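IG hypothetical 16092 (Bacillus cereus ATCC 14579, PDB 1YQH) is of unknown function but belongs to the UPF0045 (DUF77) family, related to thiamine-binding proteins, and may bind thiamine. Local coordinates at residues Val8-Ser13 with Asp55-Val60; Gly38-Val43 with Thr91-Val96. All coordinates share one frame; numbering follows the deposited sequence.

Interaction 1. Residues Val8-Ser13 with Asp55-Val60; sequences VTMSFS and DVLLDV
Met-10, a selenomethionine, and Val-8 rise from strand 8-13 to meet Leu-57 of helix 55-60, the helix running almost parallel to the strand (13°) with axes 9.6 Å apart. The tight part is the N-terminal half of segment 8-13, and it is wholly apolar. Val-8 presents one methyl: a chi1 of -57° turns CG2 back over the main chain, flanked by N and C, and CG2 meets Leu-57 CD2 at 3.6 Å as the two side chains overlap alongside each other, running in opposed senses. Met-10 reaches further. Its CG stands anti to the backbone N and the chain stays extended through chi2, then bends at chi3 (-65°). The turn lays the terminal methyl CE against the root of Leu-57, 3.6 Å from CB, with SE 3.9 Å from that same CB. Leu-58 points its CB away from the strand but brings a branch round the helix, nearly perpendicular to the Met-10 side chain, so that its CD2 lies 3.9 Å from Met-10 CE. One methyl thus touches two consecutive leucines. Ile-80, Ile-82, Leu-54 and Val-61 also pack on Met-10. Direct contact between the two segments weakens toward Phe-12, whose CE2 comes no nearer than 5.1 Å to Val-60 CG1; the Phe-12 ring leans instead on Val-61 and Ala-64. On the solvent side, Val-56 is exposed although it touches Val-39; Asp-59 pairs with Arg-63, and Asp-55 forms a salt bridge with Lys-62 of the third subunit. A helix lying along an inner strand of an antiparallel sheet in the order 40-43, 48-52, 8-17, 75-84 is the core of a ferredoxin-like alpha/beta sandwich.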
loop_
_atom_site.group_PDB
_atom_site.type_symbol
_atom_site.label_atom_id
_atom_site.label_comp_id
_atom_site.label_asym_id
_atom_site.label_seq_id
_atom_site.Cartn_x
_atom_site.Cartn_y
_atom_site.Cartn_z
ATOM N N VAL A 8 1.377 -15.579 9.775
ATOM C CA VAL A 8 1.169 -14.668 8.653
ATOM C C VAL A 8 2.542 -14.091 8.299
ATOM O O VAL A 8 3.500 -14.148 9.093
ATOM C CB VAL A 8 0.145 -13.506 8.938
ATOM C CG1 VAL A 8 -1.204 -14.064 9.372
ATOM C CG2 VAL A 8 0.677 -12.508 9.970
ATOM N N THR A 9 2.638 -13.561 7.092
ATOM C CA THR A 9 3.747 -12.716 6.706
ATOM C C THR A 9 3.133 -11.331 6.418
ATOM O O THR A 9 2.012 -11.235 5.912
ATOM C CB THR A 9 4.485 -13.330 5.488
ATOM O OG1 THR A 9 5.011 -14.623 5.865
ATOM C CG2 THR A 9 5.637 -12.450 5.036
HETATM N N MSE A 10 3.853 -10.277 6.777
HETATM C CA MSE A 10 3.341 -8.917 6.703
HETATM C C MSE A 10 4.508 -8.001 6.338
HETATM O O MSE A 10 5.662 -8.325 6.630
HETATM C CB MSE A 10 2.800 -8.544 8.086
HETATM C CG MSE A 10 2.116 -7.209 8.195
HETATM SE SE MSE A 10 1.617 -6.915 10.045
HETATM C CE MSE A 10 0.291 -8.358 10.276
ATOM N N SER A 11 4.224 -6.891 5.659
ATOM C CA SER A 11 5.181 -5.807 5.612
ATOM C C SER A 11 4.522 -4.531 6.075
ATOM O O SER A 11 3.288 -4.404 6.033
ATOM C CB SER A 11 5.789 -5.637 4.211
ATOM O OG SER A 11 4.821 -5.200 3.277
ATOM N N PHE A 12 5.331 -3.592 6.545
ATOM C CA PHE A 12 4.783 -2.307 6.942
ATOM C C PHE A 12 5.822 -1.224 6.812
ATOM O O PHE A 12 7.039 -1.487 6.783
ATOM C CB PHE A 12 4.244 -2.366 8.395
ATOM C CG PHE A 12 5.293 -2.111 9.457
ATOM C CD1 PHE A 12 5.374 -0.864 10.092
ATOM C CD2 PHE A 12 6.198 -3.112 9.829
ATOM C CE1 PHE A 12 6.330 -0.611 11.074
ATOM C CE2 PHE A 12 7.158 -2.869 10.814
ATOM C CZ PHE A 12 7.230 -1.620 11.439
ATOM N N SER A 13 5.335 0.004 6.744
ATOM C CA SER A 13 6.210 1.160 6.806
ATOM C C SER A 13 5.521 2.283 7.563
ATOM O O SER A 13 4.288 2.317 7.631
ATOM C CB SER A 13 6.599 1.604 5.394
ATOM O OG SER A 13 5.450 1.861 4.614
ATOM N N ASP A 55 -2.011 -11.226 15.491
ATOM C CA ASP A 55 -2.224 -10.201 16.517
ATOM C C ASP A 55 -0.906 -9.656 17.081
ATOM O O ASP A 55 -0.805 -8.466 17.377
ATOM C CB ASP A 55 -3.107 -10.723 17.661
ATOM C CG ASP A 55 -4.551 -10.964 17.239
ATOM O OD1 ASP A 55 -4.982 -10.447 16.200
ATOM O OD2 ASP A 55 -5.271 -11.667 17.967
ATOM N N VAL A 56 0.093 -10.524 17.227
ATOM C CA VAL A 56 1.413 -10.104 17.692
ATOM C C VAL A 56 2.012 -9.111 16.708
ATOM O O VAL A 56 2.500 -8.062 17.114
ATOM C CB VAL A 56 2.374 -11.308 17.914
ATOM C CG1 VAL A 56 3.805 -10.841 18.237
ATOM C CG2 VAL A 56 1.834 -12.192 19.028
ATOM N N LEU A 57 1.959 -9.442 15.423
ATOM C CA LEU A 57 2.485 -8.553 14.387
ATOM C C LEU A 57 1.738 -7.217 14.302
ATOM O O LEU A 57 2.367 -6.171 14.215
ATOM C CB LEU A 57 2.504 -9.262 13.033
ATOM C CG LEU A 57 3.782 -10.041 12.675
ATOM C CD1 LEU A 57 4.352 -10.869 13.810
ATOM C CD2 LEU A 57 3.548 -10.913 11.429
ATOM N N LEU A 58 0.406 -7.247 14.336
ATOM C CA LEU A 58 -0.350 -5.994 14.340
ATOM C C LEU A 58 -0.009 -5.126 15.554
ATOM O O LEU A 58 0.070 -3.900 15.443
ATOM C CB LEU A 58 -1.862 -6.233 14.245
ATOM C CG LEU A 58 -2.312 -6.783 12.891
ATOM C CD1 LEU A 58 -3.746 -7.286 13.030
ATOM C CD2 LEU A 58 -2.189 -5.699 11.802
ATOM N N ASP A 59 0.198 -5.756 16.703
ATOM C CA ASP A 59 0.621 -5.013 17.881
ATOM C C ASP A 59 2.014 -4.399 17.702
ATOM O O ASP A 59 2.257 -3.269 18.163
ATOM C CB ASP A 59 0.570 -5.878 19.143
ATOM C CG ASP A 59 0.839 -5.063 20.397
ATOM O OD1 ASP A 59 0.050 -4.134 20.683
ATOM O OD2 ASP A 59 1.854 -5.334 21.063
ATOM N N VAL A 60 2.917 -5.119 17.030
ATOM C CA VAL A 60 4.233 -4.549 16.692
ATOM C C VAL A 60 4.075 -3.279 15.854
ATOM O O VAL A 60 4.698 -2.252 16.141
ATOM C CB VAL A 60 5.169 -5.578 15.989
ATOM C CG1 VAL A 60 6.423 -4.902 15.418
ATOM C CG2 VAL A 60 5.545 -6.665 16.972
#

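Interaction 2. Residues Gly38-Val43 with Thr91-Val96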
loop_
_atom_site.group_PDB
_atom_site.type_symbol
_atom_site.label_atom_id
_atom_site.label_comp_id
_atom_site.label_asym_id
_atom_site.label_seq_id
_atom_site.Cartn_x
_atom_site.Cartn_y
_atom_site.Cartn_z
ATOM N N GLY A 38 11.088 -9.737 19.158
ATOM C CA GLY A 38 11.338 -11.183 19.110
ATOM C C GLY A 38 10.920 -11.898 17.829
ATOM O O GLY A 38 11.280 -13.055 17.637
ATOM N N VAL A 39 10.130 -11.249 16.969
ATOM C CA VAL A 39 9.672 -11.912 15.735
ATOM C C VAL A 39 10.725 -11.836 14.659
ATOM O O VAL A 39 11.552 -10.917 14.658
ATOM C CB VAL A 39 8.317 -11.330 15.195
ATOM C CG1 VAL A 39 7.275 -11.285 16.316
ATOM C CG2 VAL A 39 8.519 -9.967 14.571
ATOM N N ARG A 40 10.714 -12.818 13.758
ATOM C CA ARG A 40 11.574 -12.762 12.578
ATOM C C ARG A 40 11.206 -11.550 11.716
ATOM O O ARG A 40 10.029 -11.300 11.455
ATOM C CB ARG A 40 11.429 -14.032 11.754
ATOM C CG ARG A 40 12.319 -13.993 10.527
ATOM C CD ARG A 40 12.358 -15.293 9.801
ATOM N NE ARG A 40 13.062 -15.101 8.540
ATOM C CZ ARG A 40 13.083 -15.988 7.554
ATOM N NH1 ARG A 40 12.425 -17.131 7.669
ATOM N NH2 ARG A 40 13.746 -15.712 6.443
ATOM N N TYR A 41 12.213 -10.805 11.259
ATOM C CA TYR A 41 11.954 -9.643 10.413
ATOM C C TYR A 41 13.100 -9.380 9.442
ATOM O O TYR A 41 14.201 -9.919 9.585
ATOM C CB TYR A 41 11.733 -8.390 11.285
ATOM C CG TYR A 41 12.996 -7.915 11.971
ATOM C CD1 TYR A 41 13.349 -8.390 13.245
ATOM C CD2 TYR A 41 13.862 -7.015 11.335
ATOM C CE1 TYR A 41 14.543 -7.950 13.874
ATOM C CE2 TYR A 41 15.044 -6.587 11.936
ATOM C CZ TYR A 41 15.375 -7.062 13.200
ATOM O OH TYR A 41 16.538 -6.636 13.777
ATOM N N GLU A 42 12.821 -8.546 8.444
ATOM C CA GLU A 42 13.853 -8.010 7.581
ATOM C C GLU A 42 13.478 -6.599 7.171
ATOM O O GLU A 42 12.390 -6.375 6.640
ATOM C CB GLU A 42 14.028 -8.877 6.344
ATOM C CG GLU A 42 15.187 -8.444 5.464
ATOM C CD GLU A 42 15.277 -9.294 4.219
ATOM O OE1 GLU A 42 16.240 -10.076 4.116
ATOM O OE2 GLU A 42 14.366 -9.214 3.370
ATOM N N VAL A 43 14.380 -5.665 7.441
ATOM C CA VAL A 43 14.197 -4.280 7.041
ATOM C C VAL A 43 14.580 -4.122 5.559
ATOM O O VAL A 43 15.691 -4.482 5.143
ATOM C CB VAL A 43 15.018 -3.321 7.939
ATOM C CG1 VAL A 43 14.820 -1.872 7.484
ATOM C CG2 VAL A 43 14.595 -3.470 9.420
ATOM N N THR A 91 4.936 -18.140 5.009
ATOM C CA THR A 91 6.249 -17.801 5.544
ATOM C C THR A 91 7.052 -16.958 4.562
ATOM O O THR A 91 6.774 -16.943 3.358
ATOM C CB THR A 91 7.080 -19.067 5.876
ATOM O OG1 THR A 91 7.273 -19.834 4.681
ATOM C CG2 THR A 91 6.377 -19.914 6.944
ATOM N N ILE A 92 8.058 -16.264 5.087
ATOM C CA ILE A 92 8.964 -15.501 4.250
ATOM C C ILE A 92 9.679 -16.445 3.273
ATOM O O ILE A 92 9.741 -16.194 2.066
ATOM C CB ILE A 92 9.991 -14.738 5.103
ATOM C CG1 ILE A 92 9.280 -13.625 5.894
ATOM C CG2 ILE A 92 11.119 -14.173 4.210
ATOM C CD1 ILE A 92 10.132 -12.920 6.984
ATOM N N ASP A 93 10.205 -17.537 3.811
ATOM C CA ASP A 93 11.022 -18.447 3.007
ATOM C C ASP A 93 10.267 -19.011 1.807
ATOM O O ASP A 93 10.834 -19.139 0.732
ATOM C CB ASP A 93 11.617 -19.553 3.876
ATOM C CG ASP A 93 12.707 -19.038 4.805
ATOM O OD1 ASP A 93 13.192 -17.913 4.596
ATOM O OD2 ASP A 93 13.101 -19.765 5.743
ATOM N N GLU A 94 8.978 -19.313 1.970
ATOM C CA GLU A 94 8.241 -19.905 0.861
ATOM C C GLU A 94 8.095 -18.914 -0.291
ATOM O O GLU A 94 8.029 -19.316 -1.450
ATOM C CB GLU A 94 6.887 -20.440 1.320
ATOM C CG GLU A 94 5.756 -19.481 1.161
ATOM C CD GLU A 94 4.450 -20.101 1.579
ATOM O OE1 GLU A 94 4.231 -20.237 2.798
ATOM O OE2 GLU A 94 3.656 -20.448 0.683
ATOM N N LYS A 95 8.072 -17.623 0.030
ATOM C CA LYS A 95 7.890 -16.594 -0.990
ATOM C C LYS A 95 9.183 -16.134 -1.661
ATOM O O LYS A 95 9.153 -15.728 -2.822
ATOM C CB LYS A 95 7.092 -15.418 -0.423
ATOM C CG LYS A 95 5.733 -15.895 0.125
ATOM C CD LYS A 95 4.771 -14.776 0.412
ATOM C CE LYS A 95 4.137 -14.250 -0.852
ATOM N NZ LYS A 95 3.469 -12.946 -0.554
ATOM N N VAL A 96 10.316 -16.235 -0.965
ATOM C CA VAL A 96 11.569 -15.671 -1.496
ATOM C C VAL A 96 12.647 -16.681 -1.903
ATOM O O VAL A 96 13.630 -16.295 -2.518
ATOM C CB VAL A 96 12.217 -14.637 -0.522
ATOM C CG1 VAL A 96 11.227 -13.551 -0.153
ATOM C CG2 VAL A 96 12.778 -15.325 0.725
#
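Arg-40 reaches from the edge strand 40-43 to the first turn of helix 92-96, where its guanidinium forms a salt bridge with Asp-93 and lies against Ile-92. A capping box starts that turn: Glu-94 N donates to Thr-91 OG1 (3.2 Å), and Thr-91 N donates back to Glu-94 OE1. The Arg-40 CB already points toward the helix, and with CG anti to the backbone N (chi1 -180°) the chain runs extended through CG and CD to NE, a reach that carries the charge clear of the strand. NE passes 4.0 Å from Ile-92 CD1. CZ sits 3.5 Å from Asp-93 OD1, with Ile-92 CB over one face of the flat group, offset toward its rim. NH1 makes a weak bond to Asp-93 OD2 (3.3 Å) and a long, weak ion pair with Glu-51, whose OE1 also accepts from Ile-92 N. At the tip, Arg-40 NH2 lies 3.8 Å from Ile-92 CG2 and makes the stronger bond of the pair. Greasy cover on a face and a carboxylate at the edge together limit how the guanidinium can turn. Asp-93 is held from elsewhere too, OD1 being hydrogen-bonded to Tyr-103 OH, and Tyr-103 packs on Arg-40 as well. The two charged planes are not coplanar but stand 60° apart. The bond from Arg-40 NH2 to Asp-93 OD1, 2.9 Å long, lies close to the guanidinium plane, yet it meets OD1 on the syn side 34° out of the carboxylate plane.

From the N terminus the chain first lays down 8-13, then passes through helix 23-36 to 38-43. After strand 48-52, segment 55-60 returns to the first strand and interaction 1 closes a long loop. The chain goes on through strand 75-84 before 91-96 comes back to 38-43 in interaction 2. The segments alternate, so the two loops cross rather than nest. Interaction 1 fastens a helix to the middle of the sheet; interaction 2 ties the short helix 92-96 to an edge strand of the sheet. They meet directly: Thr-9 OG1 packs 3.4 Å from Thr-91 C, and Leu-57 CD1 lies 3.9 Å from Val-39 CG1.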